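PDB 5U2P: sugar ABC transporter substrate-binding protein from Treponema pallidum subsp. pallidum, which probably binds a small solute, perhaps a sugar, in the periplasm and presents it to an ABC transporter. Local coordinates for residues 85-90 with 313-318; 78-83 with 102-107; 41-46 with 62-67; 121-124 with 128-131. One frame throughout, in Å; residues are numbered along the deposited sequence.

Contact 1 of 4, residues 85-90 with 313-318; sequences APDVVE and KKSARV
Asp87 meets Ser315 and Arg317 through its carboxylate, giving each a different oxygen; an aspartate suits the place because its two oxygens can serve two donors at once. OD2 takes NH1 of Arg317 at 2.8 Å in a salt bridge with an N-H...O angle of 162°. The nitrogen arrives on the syn lone pair, and the oxygen lies near the guanidinium plane. NH1 alone of the guanidinium nitrogens bonds to OD2, and the two planes stand 75° apart: the pair is single-pronged. The long arginine chain, extended from CG to NE, reaches the carboxylate from its loop. OD1 accepts the hydroxyl of Ser315, with OG 2.9 Å away and tilted well above the carboxylate plane.

The serine's chi1 of 169° carries OG away from its own backbone N, where it can donate to Asp87 and also accept the backbone N-H of Arg317, N to OG 2.8 Å. This is an ST turn, and a short hydroxyl side chain suits a place that needs donor and acceptor at once. Arg33 brings another positive charge close to Arg317, which the carboxylate would probably help to offset.

Further out, Asp87 N pairs with Ser35 OG. Residues 85-90 lead into strand 88-92, which runs between strands 33-39 and 307-311 under helix 72-81; residues 313-318 carry the chain from strand 307-311 into helix 318-329, with Arg317 at its N-cap.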
loop_
_atom_site.group_PDB
_atom_site.type_symbol
_atom_site.label_atom_id
_atom_site.label_comp_id
_atom_site.label_asym_id
_atom_site.label_seq_id
_atom_site.Cartn_x
_atom_site.Cartn_y
_atom_site.Cartn_z
ATOM N N ALA A 85 22.048 -8.054 18.548
ATOM C CA ALA A 85 21.018 -7.084 18.163
ATOM C C ALA A 85 20.348 -6.499 19.394
ATOM O O ALA A 85 20.190 -7.204 20.399
ATOM C CB ALA A 85 19.965 -7.727 17.272
ATOM N N PRO A 86 19.948 -5.220 19.313
ATOM C CA PRO A 86 19.184 -4.589 20.404
ATOM C C PRO A 86 17.841 -5.267 20.700
ATOM O O PRO A 86 17.379 -6.100 19.927
ATOM C CB PRO A 86 18.986 -3.163 19.891
ATOM C CG PRO A 86 20.220 -2.916 19.123
ATOM C CD PRO A 86 20.432 -4.203 18.361
ATOM N N ASP A 87 17.228 -4.908 21.826
ATOM C CA ASP A 87 15.996 -5.566 22.275
ATOM C C ASP A 87 14.818 -5.301 21.322
ATOM O O ASP A 87 13.966 -6.170 21.110
ATOM C CB ASP A 87 15.605 -5.099 23.681
ATOM C CG ASP A 87 16.732 -5.222 24.699
ATOM O OD1 ASP A 87 17.431 -6.252 24.735
ATOM O OD2 ASP A 87 16.894 -4.274 25.498
ATOM N N VAL A 88 14.755 -4.077 20.809
ATOM C CA VAL A 88 13.732 -3.648 19.863
ATOM C C VAL A 88 14.421 -3.177 18.589
ATOM O O VAL A 88 15.371 -2.401 18.661
ATOM C CB VAL A 88 12.855 -2.532 20.445
ATOM C CG1 VAL A 88 11.881 -1.984 19.397
ATOM C CG2 VAL A 88 12.114 -3.070 21.651
ATOM N N VAL A 89 13.958 -3.659 17.434
ATOM C CA VAL A 89 14.585 -3.304 16.162
ATOM C C VAL A 89 13.530 -2.873 15.154
ATOM O O VAL A 89 12.442 -3.459 15.067
ATOM C CB VAL A 89 15.457 -4.472 15.605
ATOM C CG1 VAL A 89 16.574 -4.784 16.581
ATOM C CG2 VAL A 89 14.625 -5.727 15.326
ATOM N N GLU A 90 13.850 -1.830 14.394
ATOM C CA GLU A 90 13.023 -1.427 13.272
ATOM C C GLU A 90 13.060 -2.498 12.178
ATOM O O GLU A 90 14.119 -3.050 11.873
ATOM C CB GLU A 90 13.471 -0.069 12.698
ATOM C CG GLU A 90 12.604 0.344 11.526
ATOM C CD GLU A 90 13.013 1.634 10.858
ATOM O OE1 GLU A 90 13.913 2.328 11.366
ATOM O OE2 GLU A 90 12.410 1.953 9.811
ATOM N N LYS A 313 13.991 -11.872 19.697
ATOM C CA LYS A 313 13.583 -13.089 20.390
ATOM C C LYS A 313 14.590 -13.533 21.435
ATOM O O LYS A 313 14.209 -14.033 22.493
ATOM C CB LYS A 313 13.383 -14.205 19.357
ATOM C CG LYS A 313 12.691 -15.433 19.882
ATOM C CD LYS A 313 12.339 -16.406 18.755
ATOM C CE LYS A 313 11.563 -17.595 19.299
ATOM N NZ LYS A 313 11.113 -18.513 18.230
ATOM N N LYS A 314 15.874 -13.356 21.135
ATOM C CA LYS A 314 16.942 -13.806 22.035
ATOM C C LYS A 314 17.284 -12.761 23.093
ATOM O O LYS A 314 18.189 -12.966 23.895
ATOM C CB LYS A 314 18.190 -14.174 21.226
ATOM C CG LYS A 314 17.946 -15.312 20.228
ATOM C CD LYS A 314 19.202 -15.718 19.452
ATOM C CE LYS A 314 18.840 -16.338 18.094
ATOM N NZ LYS A 314 20.026 -16.630 17.235
ATOM N N SER A 315 16.555 -11.647 23.112
ATOM C CA SER A 315 16.755 -10.639 24.145
ATOM C C SER A 315 16.534 -11.195 25.554
ATOM O O SER A 315 15.638 -12.016 25.785
ATOM C CB SER A 315 15.815 -9.460 23.928
ATOM O OG SER A 315 15.816 -8.611 25.054
ATOM N N ALA A 316 17.339 -10.730 26.497
ATOM C CA ALA A 316 17.140 -11.080 27.897
ATOM C C ALA A 316 16.046 -10.210 28.532
ATOM O O ALA A 316 15.729 -10.362 29.708
ATOM C CB ALA A 316 18.442 -10.932 28.667
ATOM N N ARG A 317 15.475 -9.304 27.744
ATOM C CA ARG A 317 14.494 -8.328 28.232
ATOM C C ARG A 317 13.201 -8.363 27.399
ATOM O O ARG A 317 12.539 -7.338 27.233
ATOM C CB ARG A 317 15.067 -6.910 28.188
ATOM C CG ARG A 317 16.383 -6.685 28.910
ATOM C CD ARG A 317 17.135 -5.575 28.185
ATOM N NE ARG A 317 18.174 -4.934 28.979
ATOM C CZ ARG A 317 19.024 -4.033 28.495
ATOM N NH1 ARG A 317 18.960 -3.672 27.219
ATOM N NH2 ARG A 317 19.943 -3.492 29.279
ATOM N N VAL A 318 12.833 -9.537 26.901
ATOM C CA VAL A 318 11.650 -9.652 26.042
ATOM C C VAL A 318 10.395 -9.118 26.738
ATOM O O VAL A 318 9.606 -8.427 26.113
ATOM C CB VAL A 318 11.415 -11.106 25.594
ATOM C CG1 VAL A 318 10.018 -11.291 24.995
ATOM C CG2 VAL A 318 12.476 -11.518 24.573
#

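Contact 2 of 4, residues 78-83 with 102-107; sequences ARLADG and YLYFVD
Leu80 and Tyr104 both turn CG beside the backbone N and opposite the carbonyl carbon (chi1 -73° and -64°), which directs them at each other between the ends of two helices. With chi2 at -60°, the tyrosine presents a ring face to the leucine: CB of Leu80 sits 4.0 Å from the centroid of the Tyr104 ring in a CH-pi contact, displaced toward the rim at CD1 and CE1. CB of Leu103 lies against the opposite face, so the ring is held flat between two aliphatic groups. Farther along the leucine, CD1 comes within 4.0 Å of CZ of Phe105, whose side chain it crosses at about a right angle. CB of the preceding Tyr104 lies over the centre of one face of the Phe105 ring.

A branched leucine suits this place because its methyls diverge, CD1 going to Phe105 while CD2 lies 4.1 Å from CB of Tyr104. Phe105 also packs on Val89, Val91 and Ala310. The end of helix 72-81 thus packs on the end of helix 101-104 and the residue after it; Phe105 reaches the sheet at strands 88-92 and 307-311, while Tyr104 lies nearer the surface, an arrangement common in alpha/beta lobes such as those of solute-binding proteins.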
loop_
_atom_site.group_PDB
_atom_site.type_symbol
_atom_site.label_atom_id
_atom_site.label_comp_id
_atom_site.label_asym_id
_atom_site.label_seq_id
_atom_site.Cartn_x
_atom_site.Cartn_y
_atom_site.Cartn_z
ATOM N N ALA A 78 23.402 -8.680 10.302
ATOM C CA ALA A 78 24.640 -9.046 10.996
ATOM C C ALA A 78 24.457 -9.139 12.509
ATOM O O ALA A 78 24.972 -10.057 13.146
ATOM C CB ALA A 78 25.740 -8.050 10.678
ATOM N N ARG A 79 23.739 -8.175 13.085
ATOM C CA ARG A 79 23.527 -8.140 14.534
ATOM C C ARG A 79 22.581 -9.249 15.008
ATOM O O ARG A 79 22.727 -9.750 16.115
ATOM C CB ARG A 79 22.977 -6.779 14.978
ATOM C CG ARG A 79 23.845 -5.587 14.583
ATOM C CD ARG A 79 25.040 -5.450 15.473
ATOM N NE ARG A 79 24.661 -5.112 16.840
ATOM C CZ ARG A 79 24.453 -3.874 17.276
ATOM N NH1 ARG A 79 24.113 -3.672 18.547
ATOM N NH2 ARG A 79 24.590 -2.842 16.444
ATOM N N LEU A 80 21.621 -9.625 14.172
ATOM C CA LEU A 80 20.745 -10.748 14.492
ATOM C C LEU A 80 21.555 -12.048 14.435
ATOM O O LEU A 80 21.431 -12.912 15.303
ATOM C CB LEU A 80 19.554 -10.807 13.530
ATOM C CG LEU A 80 18.487 -9.702 13.759
ATOM C CD1 LEU A 80 17.457 -9.692 12.647
ATOM C CD2 LEU A 80 17.795 -9.847 15.103
ATOM N N ALA A 81 22.401 -12.139 13.422
ATOM C CA ALA A 81 23.230 -13.324 13.182
ATOM C C ALA A 81 24.214 -13.585 14.317
ATOM O O ALA A 81 24.371 -14.731 14.738
ATOM C CB ALA A 81 23.974 -13.175 11.887
ATOM N N ASP A 82 24.872 -12.538 14.816
ATOM C CA ASP A 82 25.816 -12.714 15.920
ATOM C C ASP A 82 25.170 -12.550 17.303
ATOM O O ASP A 82 25.848 -12.671 18.325
ATOM C CB ASP A 82 27.006 -11.750 15.780
ATOM C CG ASP A 82 26.621 -10.289 15.900
ATOM O OD1 ASP A 82 25.533 -9.972 16.412
ATOM O OD2 ASP A 82 27.444 -9.444 15.493
ATOM N N GLY A 83 23.872 -12.267 17.329
ATOM C CA GLY A 83 23.098 -12.283 18.558
ATOM C C GLY A 83 23.247 -11.037 19.409
ATOM O O GLY A 83 22.773 -10.989 20.542
ATOM N N TYR A 102 10.599 -16.534 12.850
ATOM C CA TYR A 102 10.473 -17.569 13.880
ATOM C C TYR A 102 11.832 -17.837 14.530
ATOM O O TYR A 102 11.916 -18.422 15.614
ATOM C CB TYR A 102 9.860 -18.842 13.274
ATOM C CG TYR A 102 8.457 -18.555 12.779
ATOM C CD1 TYR A 102 8.223 -18.207 11.462
ATOM C CD2 TYR A 102 7.379 -18.548 13.665
ATOM C CE1 TYR A 102 6.946 -17.904 11.014
ATOM C CE2 TYR A 102 6.099 -18.251 13.228
ATOM C CZ TYR A 102 5.890 -17.927 11.906
ATOM O OH TYR A 102 4.625 -17.610 11.470
ATOM N N LEU A 103 12.889 -17.378 13.865
ATOM C CA LEU A 103 14.245 -17.411 14.413
ATOM C C LEU A 103 14.591 -16.197 15.256
ATOM O O LEU A 103 15.326 -16.312 16.238
ATOM C CB LEU A 103 15.270 -17.491 13.281
ATOM C CG LEU A 103 16.171 -18.717 13.222
ATOM C CD1 LEU A 103 15.333 -19.955 12.963
ATOM C CD2 LEU A 103 17.227 -18.523 12.141
ATOM N N TYR A 104 14.084 -15.033 14.858
ATOM C CA TYR A 104 14.618 -13.777 15.392
ATOM C C TYR A 104 13.654 -12.889 16.153
ATOM O O TYR A 104 14.109 -12.080 16.960
ATOM C CB TYR A 104 15.209 -12.954 14.261
ATOM C CG TYR A 104 16.397 -13.607 13.594
ATOM C CD1 TYR A 104 17.538 -13.901 14.321
ATOM C CD2 TYR A 104 16.378 -13.898 12.240
ATOM C CE1 TYR A 104 18.625 -14.485 13.719
ATOM C CE2 TYR A 104 17.459 -14.480 11.629
ATOM C CZ TYR A 104 18.579 -14.769 12.377
ATOM O OH TYR A 104 19.669 -15.349 11.789
ATOM N N PHE A 105 12.352 -13.007 15.890
ATOM C CA PHE A 105 11.381 -12.057 16.452
ATOM C C PHE A 105 10.297 -12.685 17.315
ATOM O O PHE A 105 9.858 -13.798 17.088
ATOM C CB PHE A 105 10.714 -11.277 15.334
ATOM C CG PHE A 105 11.687 -10.570 14.435
ATOM C CD1 PHE A 105 12.716 -9.818 14.982
ATOM C CD2 PHE A 105 11.576 -10.647 13.064
ATOM C CE1 PHE A 105 13.631 -9.171 14.167
ATOM C CE2 PHE A 105 12.491 -10.005 12.237
ATOM C CZ PHE A 105 13.517 -9.267 12.796
ATOM N N VAL A 106 9.821 -11.916 18.279
ATOM C CA VAL A 106 8.717 -12.359 19.123
ATOM C C VAL A 106 7.396 -12.257 18.375
ATOM O O VAL A 106 7.087 -11.219 17.787
ATOM C CB VAL A 106 8.634 -11.526 20.410
ATOM C CG1 VAL A 106 7.446 -11.984 21.254
ATOM C CG2 VAL A 106 9.934 -11.643 21.183
ATOM N N ASP A 107 6.611 -13.336 18.397
ATOM C CA ASP A 107 5.277 -13.323 17.793
ATOM C C ASP A 107 4.324 -12.478 18.637
ATOM O O ASP A 107 4.040 -12.817 19.791
ATOM C CB ASP A 107 4.746 -14.763 17.643
ATOM C CG ASP A 107 3.300 -14.821 17.153
ATOM O OD1 ASP A 107 2.786 -13.793 16.683
ATOM O OD2 ASP A 107 2.674 -15.903 17.232
#

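Contact 3 of 4, residues 41-46 with 62-67; sequences KHYSSG and VTVETI
Tyr43 lies against Val64 and Thr66 of the edge strand, and no hydrogen bond crosses between the segments. The main interaction is CH-pi: CG1 of Val64 stands over the middle of the Tyr43 ring, 3.9 Å from its centroid and 13° off the normal. The two side chains come from opposite directions, so the valine pushes a methyl squarely at the ring face. Tyrosine suits the place because its flat ring offers that face while its hydroxyl end lies at a partly exposed surface.

Van der Waals packing adds to this. CG1 of Val64 is 3.8 Å from CZ of Tyr43, a purely apolar pair, whereas the valine's CG2 touches the hydroxyl oxygen OH of Tyr43 at 3.6 Å. CG2 of Thr66 reaches CD2 of Tyr43 at 3.6 Å. Beta-branched residues are at home in a strand, and here two of them, two positions apart on the same side of it, meet one ring.

The tyrosine's chi1 of -173°, with CG opposite the backbone N, directs the ring to the strand. Locally, Tyr43 is the centre of an inverse gamma turn, and Ser44 is the N-cap of helix 45-58, its OG bonding to the backbone N of Leu47.

The contact belongs to a beta-alpha-beta unit made of strand 33-39, helix 45-58 and strand 61-67. The two strands run parallel, with Val64 and Thr66 packing on Ile38 and Val64 also touching Phe51 of the helix.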
loop_
_atom_site.group_PDB
_atom_site.type_symbol
_atom_site.label_atom_id
_atom_site.label_comp_id
_atom_site.label_asym_id
_atom_site.label_seq_id
_atom_site.Cartn_x
_atom_site.Cartn_y
_atom_site.Cartn_z
ATOM N N LYS A 41 17.160 8.020 9.269
ATOM C CA LYS A 41 16.137 8.942 8.764
ATOM C C LYS A 41 14.753 8.643 9.319
ATOM O O LYS A 41 13.821 9.404 9.097
ATOM C CB LYS A 41 16.081 8.909 7.235
ATOM C CG LYS A 41 17.334 9.430 6.542
ATOM C CD LYS A 41 17.145 9.490 5.029
ATOM C CE LYS A 41 18.325 10.154 4.336
ATOM N NZ LYS A 41 19.550 9.314 4.419
ATOM N N HIS A 42 14.615 7.538 10.039
ATOM C CA HIS A 42 13.328 7.178 10.621
ATOM C C HIS A 42 13.277 7.504 12.112
ATOM O O HIS A 42 12.238 7.332 12.751
ATOM C CB HIS A 42 13.037 5.691 10.388
ATOM C CG HIS A 42 12.734 5.358 8.960
ATOM N ND1 HIS A 42 12.610 4.063 8.505
ATOM C CD2 HIS A 42 12.535 6.155 7.882
ATOM C CE1 HIS A 42 12.342 4.075 7.210
ATOM N NE2 HIS A 42 12.291 5.332 6.808
ATOM N N TYR A 43 14.401 7.958 12.667
ATOM C CA TYR A 43 14.456 8.340 14.082
ATOM C C TYR A 43 13.925 9.752 14.229
ATOM O O TYR A 43 14.672 10.696 14.490
ATOM C CB TYR A 43 15.880 8.229 14.627
ATOM C CG TYR A 43 15.999 8.443 16.124
ATOM C CD1 TYR A 43 15.025 7.969 16.999
ATOM C CD2 TYR A 43 17.103 9.092 16.664
ATOM C CE1 TYR A 43 15.142 8.154 18.370
ATOM C CE2 TYR A 43 17.229 9.281 18.028
ATOM C CZ TYR A 43 16.248 8.809 18.878
ATOM O OH TYR A 43 16.375 9.004 20.237
ATOM N N SER A 44 12.620 9.877 14.042
ATOM C CA SER A 44 11.959 11.171 13.986
ATOM C C SER A 44 11.822 11.816 15.358
ATOM O O SER A 44 12.068 11.184 16.391
ATOM C CB SER A 44 10.577 11.008 13.360
ATOM O OG SER A 44 9.780 10.130 14.144
ATOM N N SER A 45 11.418 13.079 15.369
ATOM C CA SER A 45 11.086 13.734 16.622
ATOM C C SER A 45 9.927 12.976 17.267
ATOM O O SER A 45 9.844 12.890 18.491
ATOM C CB SER A 45 10.736 15.213 16.402
ATOM O OG SER A 45 9.839 15.382 15.319
ATOM N N GLY A 46 9.058 12.396 16.436
ATOM C CA GLY A 46 7.936 11.614 16.926
ATOM C C GLY A 46 8.398 10.486 17.831
ATOM O O GLY A 46 7.961 10.372 18.984
ATOM N N VAL A 62 15.517 4.101 27.662
ATOM C CA VAL A 62 15.747 3.661 26.295
ATOM C C VAL A 62 17.048 4.236 25.749
ATOM O O VAL A 62 17.279 5.439 25.830
ATOM C CB VAL A 62 14.595 4.085 25.364
ATOM C CG1 VAL A 62 14.825 3.560 23.967
ATOM C CG2 VAL A 62 13.250 3.601 25.912
ATOM N N THR A 63 17.888 3.365 25.196
ATOM C CA THR A 63 19.066 3.789 24.451
ATOM C C THR A 63 18.872 3.443 22.979
ATOM O O THR A 63 18.594 2.295 22.632
ATOM C CB THR A 63 20.348 3.139 24.994
ATOM O OG1 THR A 63 20.220 1.717 24.967
ATOM C CG2 THR A 63 20.585 3.582 26.426
ATOM N N VAL A 64 18.991 4.457 22.128
ATOM C CA VAL A 64 18.771 4.307 20.689
ATOM C C VAL A 64 20.083 4.293 19.909
ATOM O O VAL A 64 20.961 5.133 20.108
ATOM C CB VAL A 64 17.870 5.433 20.138
ATOM C CG1 VAL A 64 17.681 5.289 18.628
ATOM C CG2 VAL A 64 16.529 5.424 20.839
ATOM N N GLU A 65 20.193 3.317 19.016
ATOM C CA GLU A 65 21.326 3.176 18.119
ATOM C C GLU A 65 20.836 3.355 16.683
ATOM O O GLU A 65 20.065 2.522 16.197
ATOM C CB GLU A 65 21.962 1.801 18.311
ATOM C CG GLU A 65 23.254 1.580 17.569
ATOM C CD GLU A 65 23.774 0.167 17.752
ATOM O OE1 GLU A 65 24.663 -0.243 16.976
ATOM O OE2 GLU A 65 23.289 -0.531 18.673
ATOM N N THR A 66 21.253 4.431 16.009
ATOM C CA THR A 66 20.804 4.672 14.634
ATOM C C THR A 66 21.799 4.164 13.610
ATOM O O THR A 66 23.009 4.192 13.830
ATOM C CB THR A 66 20.561 6.163 14.346
ATOM O OG1 THR A 66 21.797 6.877 14.435
ATOM C CG2 THR A 66 19.544 6.745 15.317
ATOM N N ILE A 67 21.273 3.705 12.483
ATOM C CA ILE A 67 22.099 3.244 11.385
ATOM C C ILE A 67 21.719 3.997 10.115
ATOM O O ILE A 67 20.532 4.201 9.839
ATOM C CB ILE A 67 21.938 1.737 11.155
ATOM C CG1 ILE A 67 22.166 0.952 12.458
ATOM C CG2 ILE A 67 22.875 1.269 10.062
ATOM C CD1 ILE A 67 23.586 1.036 13.028
#

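Contact 4 of 4, residues 121-124 with 128-131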
loop_
_atom_site.group_PDB
_atom_site.type_symbol
_atom_site.label_atom_id
_atom_site.label_comp_id
_atom_site.label_asym_id
_atom_site.label_seq_id
_atom_site.Cartn_x
_atom_site.Cartn_y
_atom_site.Cartn_z
ATOM N N PRO A 121 -0.380 -6.076 10.300
ATOM C CA PRO A 121 0.636 -6.715 9.464
ATOM C C PRO A 121 0.642 -8.214 9.660
ATOM O O PRO A 121 0.475 -8.685 10.793
ATOM C CB PRO A 121 1.947 -6.112 9.962
ATOM C CG PRO A 121 1.549 -4.921 10.771
ATOM C CD PRO A 121 0.224 -5.201 11.313
ATOM N N THR A 122 0.850 -8.966 8.581
ATOM C CA THR A 122 0.911 -10.414 8.691
ATOM C C THR A 122 2.018 -11.016 7.839
ATOM O O THR A 122 2.325 -10.515 6.744
ATOM C CB THR A 122 -0.414 -11.067 8.270
ATOM O OG1 THR A 122 -0.738 -10.663 6.935
ATOM C CG2 THR A 122 -1.546 -10.659 9.217
ATOM N N ASP A 123 2.615 -12.082 8.366
ATOM C CA ASP A 123 3.508 -12.946 7.593
ATOM C C ASP A 123 2.633 -13.899 6.795
ATOM O O ASP A 123 1.412 -13.772 6.823
ATOM C CB ASP A 123 4.503 -13.666 8.520
ATOM C CG ASP A 123 3.932 -14.915 9.194
ATOM O OD1 ASP A 123 2.697 -15.068 9.351
ATOM O OD2 ASP A 123 4.757 -15.764 9.594
ATOM N N PRO A 124 3.245 -14.834 6.056
ATOM C CA PRO A 124 2.382 -15.645 5.183
ATOM C C PRO A 124 1.495 -16.628 5.957
ATOM O O PRO A 124 0.620 -17.259 5.355
ATOM C CB PRO A 124 3.386 -16.378 4.285
ATOM C CG PRO A 124 4.623 -15.514 4.292
ATOM C CD PRO A 124 4.669 -14.941 5.690
ATOM N N THR A 128 1.620 -11.594 13.372
ATOM C CA THR A 128 2.072 -10.205 13.447
ATOM C C THR A 128 3.368 -10.166 14.238
ATOM O O THR A 128 3.384 -10.573 15.401
ATOM C CB THR A 128 1.012 -9.306 14.154
ATOM O OG1 THR A 128 -0.209 -9.308 13.401
ATOM C CG2 THR A 128 1.503 -7.874 14.307
ATOM N N PHE A 129 4.447 -9.671 13.633
ATOM C CA PHE A 129 5.762 -9.676 14.283
ATOM C C PHE A 129 6.324 -8.273 14.582
ATOM O O PHE A 129 7.469 -8.142 15.009
ATOM C CB PHE A 129 6.769 -10.455 13.413
ATOM C CG PHE A 129 6.641 -11.954 13.525
ATOM C CD1 PHE A 129 7.102 -12.618 14.648
ATOM C CD2 PHE A 129 6.061 -12.694 12.508
ATOM C CE1 PHE A 129 6.996 -14.000 14.753
ATOM C CE2 PHE A 129 5.952 -14.064 12.614
ATOM C CZ PHE A 129 6.413 -14.710 13.737
ATOM N N ALA A 130 5.532 -7.223 14.399
ATOM C CA ALA A 130 5.995 -5.897 14.769
ATOM C C ALA A 130 4.812 -4.983 15.055
ATOM O O ALA A 130 3.714 -5.175 14.518
ATOM C CB ALA A 130 6.851 -5.307 13.660
ATOM N N LEU A 131 5.062 -3.988 15.889
ATOM C CA LEU A 131 4.147 -2.864 16.037
ATOM C C LEU A 131 4.374 -1.869 14.891
ATOM O O LEU A 131 5.446 -1.278 14.791
ATOM C CB LEU A 131 4.354 -2.187 17.372
ATOM C CG LEU A 131 3.432 -0.981 17.674
ATOM C CD1 LEU A 131 3.122 -0.945 19.157
ATOM C CD2 LEU A 131 4.073 0.311 17.226
#
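Asp123 OD1 is gripped by two backbone nitrogens, those of Tyr125 and Lys127, while OD2 of the same carboxylate touches Phe129 and hydrogen-bonds the hydroxyl of Tyr102. The bond to Tyr125 N, two residues on, forms an Asx turn, a role for which the short aspartate side chain is well suited. With both oxygens engaged, the buried carboxylate has its rotation fixed. OD2 also lies at the edge of the Phe129 ring, in its plane, 3.7 Å from CE2; there the weakly positive rim hydrogens can face a negative oxygen. The carboxylate and ring planes are 67° apart, and the ring also packs edge-to-face with Tyr102.

A second link closes the loop from Pro121 to Thr128. Thr128 OG1 donates to the carbonyl O of Pro121 at 2.8 Å, nearly along the C=O axis, at 169°. Thr128 has chi1 -62°, which sets OG1 opposite its carbonyl carbon and beside its N. The same Pro121 O is approached by CA of Thr128 at 3.5 Å, a weaker CA-H...O contact. Threonine suits the spot because its methyl, CG2, can meanwhile pack 4.2 Å from CD of Pro121.

Side chains bonded to backbone groups, with no backbone-to-backbone hydrogen bond between the segments, close a compact loop. This Asx-turn loop leads into edge strand 131-132 of the five-stranded mixed sheet, consistent with a lobe of a bacterial extracellular solute-binding protein.

How the contacts relate
The four contacts grade from inside to outside: contact 4 is buried, contacts 1 and 2 are partly so, and contact 3 lies at the surface. Contacts 1 and 3 include strands of the five-stranded sheet, contact 2 packs against it and contact 4 leads into it. Contacts 1 and 2 are neighbours, their centres about 8 Å apart, probably bonded through Lys313. The salt bridge of Arg79 with Glu65 ties contact 3 to contact 2, and Tyr102 with Asp123 ties contact 2 to contact 4. Chemistry varies: a carboxylate held by arginine and serine side chains in contact 1, mainly apolar and CH-pi packing without hydrogen bonds between the segments in contacts 2 and 3, and side chains bonded to backbone in contact 4.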